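Local structure of discoidin-2 (Dictyostelium discoideum, 2VM9) at residues A[44-49]-A[79-84]. The protein binds galactose and N-acetylgalactosamine as a trimeric, calcium-containing lectin, and may take part in spore formation and in building the spore coat. Residues are numbered along the deposited sequence; the frame is centred on the assembly and turned at random.
With CA (calcium ion), chain B; PO4 (phosphate ion), chain G.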
# COMPACT_ATOMS: atom_id res chain seq x y z
N SER A 44 -11.43 -20.46 -37.77
CA SER A 44 -12.86 -20.80 -37.82
C SER A 44 -13.71 -20.24 -36.67
O SER A 44 -14.93 -20.43 -36.64
CB SER A 44 -13.05 -22.31 -37.90
OG SER A 44 -12.96 -22.95 -36.63
N ARG A 45 -13.06 -19.59 -35.72
CA ARG A 45 -13.78 -19.02 -34.59
C ARG A 45 -13.03 -17.78 -34.11
O ARG A 45 -11.81 -17.69 -34.28
CB ARG A 45 -13.91 -20.04 -33.44
CG ARG A 45 -12.58 -20.49 -32.81
CD ARG A 45 -12.82 -21.52 -31.67
NE ARG A 45 -11.55 -22.12 -31.26
CZ ARG A 45 -10.79 -21.66 -30.27
NH1 ARG A 45 -11.19 -20.60 -29.58
NH2 ARG A 45 -9.64 -22.25 -29.97
N PHE A 46 -13.76 -16.85 -33.53
CA PHE A 46 -13.18 -15.61 -33.05
C PHE A 46 -13.15 -15.65 -31.52
O PHE A 46 -14.19 -15.67 -30.87
CB PHE A 46 -14.02 -14.43 -33.52
CG PHE A 46 -13.43 -13.10 -33.20
CD1 PHE A 46 -12.21 -12.73 -33.74
CD2 PHE A 46 -14.07 -12.22 -32.32
CE1 PHE A 46 -11.62 -11.52 -33.44
CE2 PHE A 46 -13.48 -10.99 -32.01
CZ PHE A 46 -12.28 -10.64 -32.57
N ASP A 47 -11.94 -15.68 -30.97
CA ASP A 47 -11.76 -15.72 -29.52
C ASP A 47 -11.34 -14.35 -28.95
O ASP A 47 -10.97 -14.25 -27.77
CB ASP A 47 -10.79 -16.82 -29.11
CG ASP A 47 -9.42 -16.74 -29.81
OD1 ASP A 47 -9.28 -16.01 -30.81
OD2 ASP A 47 -8.49 -17.46 -29.36
N GLY A 48 -11.40 -13.33 -29.79
CA GLY A 48 -11.06 -11.97 -29.39
C GLY A 48 -9.92 -11.42 -30.23
O GLY A 48 -9.11 -12.18 -30.78
N SER A 49 -9.88 -10.09 -30.34
CA SER A 49 -8.79 -9.43 -31.05
C SER A 49 -7.52 -9.57 -30.22
O SER A 49 -7.56 -9.57 -28.96
CB SER A 49 -9.11 -7.95 -31.23
OG SER A 49 -9.46 -7.35 -29.99
N GLN A 79 2.44 -1.78 -29.34
CA GLN A 79 2.46 -2.69 -30.43
C GLN A 79 1.10 -2.55 -31.10
O GLN A 79 0.11 -2.12 -30.48
CB GLN A 79 2.67 -4.07 -29.82
CG GLN A 79 2.94 -5.21 -30.70
CD GLN A 79 3.19 -6.45 -29.85
OE1 GLN A 79 2.55 -6.63 -28.80
NE2 GLN A 79 4.11 -7.30 -30.28
N GLY A 80 1.03 -2.91 -32.37
CA GLY A 80 -0.26 -2.93 -33.02
C GLY A 80 -1.04 -4.21 -32.68
O GLY A 80 -0.73 -4.96 -31.73
N ARG A 81 -2.08 -4.41 -33.46
CA ARG A 81 -2.98 -5.55 -33.29
C ARG A 81 -2.40 -6.80 -33.94
O ARG A 81 -1.97 -6.75 -35.10
CB ARG A 81 -4.35 -5.21 -33.90
CG ARG A 81 -5.32 -6.37 -33.88
CD ARG A 81 -6.75 -5.93 -34.23
NE ARG A 81 -7.58 -7.12 -34.30
CZ ARG A 81 -8.88 -7.13 -34.57
NH1 ARG A 81 -9.54 -5.98 -34.77
NH2 ARG A 81 -9.52 -8.30 -34.61
N GLY A 82 -2.44 -7.93 -33.23
CA GLY A 82 -1.80 -9.15 -33.78
C GLY A 82 -2.47 -9.79 -34.99
O GLY A 82 -1.77 -10.33 -35.86
N ASP A 83 -3.80 -9.69 -35.09
CA ASP A 83 -4.58 -10.50 -36.03
C ASP A 83 -5.22 -9.71 -37.19
O ASP A 83 -5.90 -10.31 -38.04
CB ASP A 83 -5.66 -11.29 -35.28
CG ASP A 83 -6.63 -10.39 -34.53
OD1 ASP A 83 -6.19 -9.51 -33.75
OD2 ASP A 83 -7.84 -10.58 -34.73
N HIS A 84 -5.03 -8.40 -37.22
CA HIS A 84 -5.52 -7.55 -38.34
C HIS A 84 -4.64 -6.32 -38.47
O HIS A 84 -3.94 -5.98 -37.53
CB HIS A 84 -6.98 -7.15 -38.16
CG HIS A 84 -7.92 -8.25 -38.50
ND1 HIS A 84 -7.94 -8.84 -39.76
CD2 HIS A 84 -8.81 -8.94 -37.75
CE1 HIS A 84 -8.83 -9.82 -39.76
NE2 HIS A 84 -9.37 -9.90 -38.56
CA CA B . -7.62 -15.78 -32.64
P PO4 G . -12.90 -8.13 -35.89
O1 PO4 G . -13.07 -7.40 -37.21
O2 PO4 G . -12.13 -7.34 -34.98
O3 PO4 G . -12.20 -9.44 -36.19
O4 PO4 G . -14.26 -8.48 -35.36
O HOH W 1 -9.24 -17.96 -33.24
O HOH W 2 -9.07 -13.88 -33.05
O HOH W 3 -5.78 -14.63 -33.40
O HOH W 4 -8.11 -15.67 -35.08
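Ser49 CB lies over one face of the Arg81 guanidinium, toward its rim, 3.4 Å from Arg81 CZ. The His84 ring points its edge at the opposite face, with CD2 over the rim. At the edge of the same group, Phe46 CE1 is 4.0 Å from Arg81 NH2. The ring and guanidinium planes are 51° apart. The phenyl reaches this edge with CG anti to the backbone N (chi1 -174°). Asp83 OD1 lies 3.7 Å from Ser49 CA, and OD2 is near the edge of the Phe46 ring.

Arg81 is extended and grips Asp83 side-on with two nitrogens. The bond from Arg81 NE to Asp83 OD1 is 2.8 Å and nearly straight (174°), but meets OD1 from above the carboxylate plane. Arg81 NH2 reaches Asp83 OD2 at 2.8 Å, on the syn side but tilted out of that plane. These bonds help fix the rotation of the guanidinium. Asp83 OD1 also accepts the backbone N-H of Glu50.

Arg81 NH1 and NH2 both donate to O2 of a phosphate ion that is probably from the crystallisation liquor; His28 NE2 is hydrogen-bonded to the ion too. NH1 also donates to Gln86 OE1. Ser49 OG is hydrogen-bonded to Ser51 O.

Asp47 OD1 binds calcium at 2.5 Å, with Asn39 and Ser40. The contact joins two loops of the F5/8 type C (discoidin) beta-sandwich beside this site, with Arg81 and Asp83 in a predicted Arg-Gly-Asp cell-attachment motif.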